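Local atomic coordinates of uncharacterized protein YPL067C (Saccharomyces cerevisiae, PDB entry 5KCI), a protein that is of unknown function, belongs to the DUF3605 family and is possibly related to histidine triad proteins, with a suggested link to amyloid toxicity. Residues Q58-L61 / Q62-W66. Sequence-based numbering, arbitrary orientation.
Sequences QYVL and QKLGW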
ATOM      1  N   GLN A  58       9.930   2.545  14.480  1.00 35.46           N
ATOM      2  CA  GLN A  58      10.410   3.882  14.805  1.00 38.45           C
ATOM      3  C   GLN A  58      11.052   4.525  13.589  1.00 40.27           C
ATOM      4  O   GLN A  58      10.931   5.739  13.378  1.00 38.06           O
ATOM      5  CB  GLN A  58      11.398   3.821  15.967  1.00 38.33           C
ATOM      6  CG  GLN A  58      11.918   5.182  16.419  1.00 39.13           C
ATOM      7  CD  GLN A  58      10.818   6.105  16.897  1.00 41.73           C
ATOM      8  OE1 GLN A  58      10.908   7.318  16.734  1.00 51.12           O
ATOM      9  NE2 GLN A  58       9.799   5.546  17.529  1.00 44.43           N
ATOM     10  N   TYR A  59      11.750   3.724  12.790  1.00 32.07           N
ATOM     11  CA  TYR A  59      12.413   4.259  11.610  1.00 34.33           C
ATOM     12  C   TYR A  59      11.387   4.860  10.674  1.00 36.88           C
ATOM     13  O   TYR A  59      11.501   6.017  10.274  1.00 42.45           O
ATOM     14  CB  TYR A  59      13.181   3.161  10.889  1.00 33.45           C
ATOM     15  CG  TYR A  59      13.875   3.677   9.630  1.00 33.17           C
ATOM     16  CD1 TYR A  59      15.085   4.345   9.716  1.00 45.23           C
ATOM     17  CD2 TYR A  59      13.303   3.511   8.382  1.00 42.63           C
ATOM     18  CE1 TYR A  59      15.724   4.828   8.581  1.00 45.95           C
ATOM     19  CE2 TYR A  59      13.939   3.982   7.236  1.00 43.44           C
ATOM     20  CZ  TYR A  59      15.139   4.638   7.348  1.00 51.89           C
ATOM     21  OH  TYR A  59      15.761   5.118   6.220  1.00 51.40           O
ATOM     22  N   VAL A  60      10.336   4.097  10.378  1.00 34.68           N
ATOM     23  CA  VAL A  60       9.318   4.564   9.444  1.00 31.25           C
ATOM     24  C   VAL A  60       8.637   5.805   9.992  1.00 39.42           C
ATOM     25  O   VAL A  60       8.464   6.803   9.280  1.00 32.00           O
ATOM     26  CB  VAL A  60       8.311   3.443   9.151  1.00 32.96           C
ATOM     27  CG1 VAL A  60       7.167   3.964   8.308  1.00 32.46           C
ATOM     28  CG2 VAL A  60       9.026   2.301   8.427  1.00 35.74           C
ATOM     29  N   LEU A  61       8.257   5.770  11.274  1.00 31.41           N
ATOM     30  CA  LEU A  61       7.655   6.951  11.884  1.00 39.66           C
ATOM     31  C   LEU A  61       8.531   8.160  11.654  1.00 41.32           C
ATOM     32  O   LEU A  61       8.039   9.234  11.291  1.00 35.56           O
ATOM     33  CB  LEU A  61       7.459   6.758  13.389  1.00 42.95           C
ATOM     34  CG  LEU A  61       6.344   5.826  13.801  1.00 42.84           C
ATOM     35  CD1 LEU A  61       6.507   5.507  15.293  1.00 55.47           C
ATOM     36  CD2 LEU A  61       4.968   6.427  13.502  1.00 41.70           C
ATOM     37  N   GLN A  62       9.841   7.993  11.875  1.00 42.04           N
ATOM     38  CA  GLN A  62      10.781   9.094  11.719  1.00 49.36           C
ATOM     39  C   GLN A  62      10.779   9.600  10.286  1.00 45.22           C
ATOM     40  O   GLN A  62      10.746  10.808  10.049  1.00 42.73           O
ATOM     41  CB  GLN A  62      12.192   8.652  12.108  1.00 58.40           C
ATOM     42  CG  GLN A  62      12.379   8.303  13.590  1.00 59.37           C
ATOM     43  CD  GLN A  62      12.643   9.520  14.450  1.00 58.34           C
ATOM     44  OE1 GLN A  62      13.235  10.496  13.994  1.00 59.19           O
ATOM     45  NE2 GLN A  62      12.203   9.469  15.707  1.00 62.50           N
ATOM     46  N   LYS A  63      10.854   8.679   9.323  1.00 41.34           N
ATOM     47  CA  LYS A  63      10.936   9.058   7.910  1.00 42.85           C
ATOM     48  C   LYS A  63       9.664   9.730   7.426  1.00 42.35           C
ATOM     49  O   LYS A  63       9.724  10.607   6.557  1.00 44.83           O
ATOM     50  CB  LYS A  63      11.207   7.837   7.038  1.00 41.59           C
ATOM     51  CG  LYS A  63      12.549   7.147   7.243  1.00 51.81           C
ATOM     52  CD  LYS A  63      13.747   8.090   7.151  1.00 58.95           C
ATOM     53  CE  LYS A  63      13.903   8.722   5.778  1.00 64.20           C
ATOM     54  NZ  LYS A  63      14.957   9.775   5.803  1.00 64.64           N
ATOM     55  N   LEU A  64       8.508   9.315   7.937  1.00 43.98           N
ATOM     56  CA  LEU A  64       7.249   9.874   7.474  1.00 41.39           C
ATOM     57  C   LEU A  64       6.925  11.183   8.171  1.00 47.40           C
ATOM     58  O   LEU A  64       5.976  11.859   7.765  1.00 45.58           O
ATOM     59  CB  LEU A  64       6.111   8.878   7.697  1.00 37.93           C
ATOM     60  CG  LEU A  64       6.135   7.629   6.814  1.00 34.99           C
ATOM     61  CD1 LEU A  64       4.973   6.707   7.088  1.00 29.18           C
ATOM     62  CD2 LEU A  64       6.135   8.005   5.341  1.00 41.62           C
ATOM     63  N   GLY A  65       7.691  11.542   9.197  1.00 41.82           N
ATOM     64  CA  GLY A  65       7.428  12.737   9.977  1.00 46.72           C
ATOM     65  C   GLY A  65       6.371  12.544  11.031  1.00 46.91           C
ATOM     66  O   GLY A  65       5.706  13.513  11.420  1.00 48.67           O
ATOM     67  N   TRP A  66       6.175  11.309  11.495  1.00 43.25           N
ATOM     68  CA  TRP A  66       5.089  10.985  12.405  1.00 45.13           C
ATOM     69  C   TRP A  66       5.561  10.724  13.834  1.00 54.29           C
ATOM     70  O   TRP A  66       4.742  10.352  14.679  1.00 45.35           O
ATOM     71  CB  TRP A  66       4.324   9.764  11.886  1.00 37.42           C
ATOM     72  CG  TRP A  66       3.642   9.992  10.535  1.00 38.41           C
ATOM     73  CD1 TRP A  66       3.621  11.161   9.805  1.00 41.71           C
ATOM     74  CD2 TRP A  66       2.901   9.032   9.772  1.00 33.87           C
ATOM     75  NE1 TRP A  66       2.903  10.977   8.630  1.00 36.63           N
ATOM     76  CE2 TRP A  66       2.458   9.682   8.582  1.00 34.13           C
ATOM     77  CE3 TRP A  66       2.579   7.688   9.957  1.00 32.55           C
ATOM     78  CZ2 TRP A  66       1.710   9.023   7.595  1.00 30.79           C
ATOM     79  CZ3 TRP A  66       1.834   7.041   8.972  1.00 32.47           C
ATOM     80  CH2 TRP A  66       1.405   7.715   7.806  1.00 30.49           C
TER
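Gln-58 and Gln-62, one turn apart on helix 56-64, are joined twice. Gln-62 NE2 gives a nearly straight hydrogen bond to Gln-58 OE1 (2.7 Å). The bond lies in the carbonyl plane of Gln-58 and the amide plane of Gln-62, yet the amides are turned 51° apart. Both side chains bend at chi2 (60° in Gln-58, -84° in Gln-62), bringing their ends together on the exposed side. Gln-62 N also bonds to Gln-58 O. Lys-63 N to Tyr-59 O and Leu-64 N to Val-60 O continue this i to i+4 series. Gly-65, with positive phi, ends it in a Schellman motif, in which Trp-66 N reaches back to Leu-61 O (2.8 Å). Lys-63 lays its CG over one face of the Tyr-59 ring, a CH-pi contact 3.8 Å from the centroid. Val-60 and Leu-64 lie side by side, Val-60 CG1 3.7 Å from Leu-64 CD1, while Leu-61 CD2 meets Trp-66 CB. With an alanine in place of Leu-64, Val-60 CG1 would probably lose this apolar partner and a gap open against Trp-108. Val-60, Leu-64 and Trp-66 touch Trp-108 of strand 102-109, and Leu-64 also touches strand 87-91, so this helix end packs against the sheet.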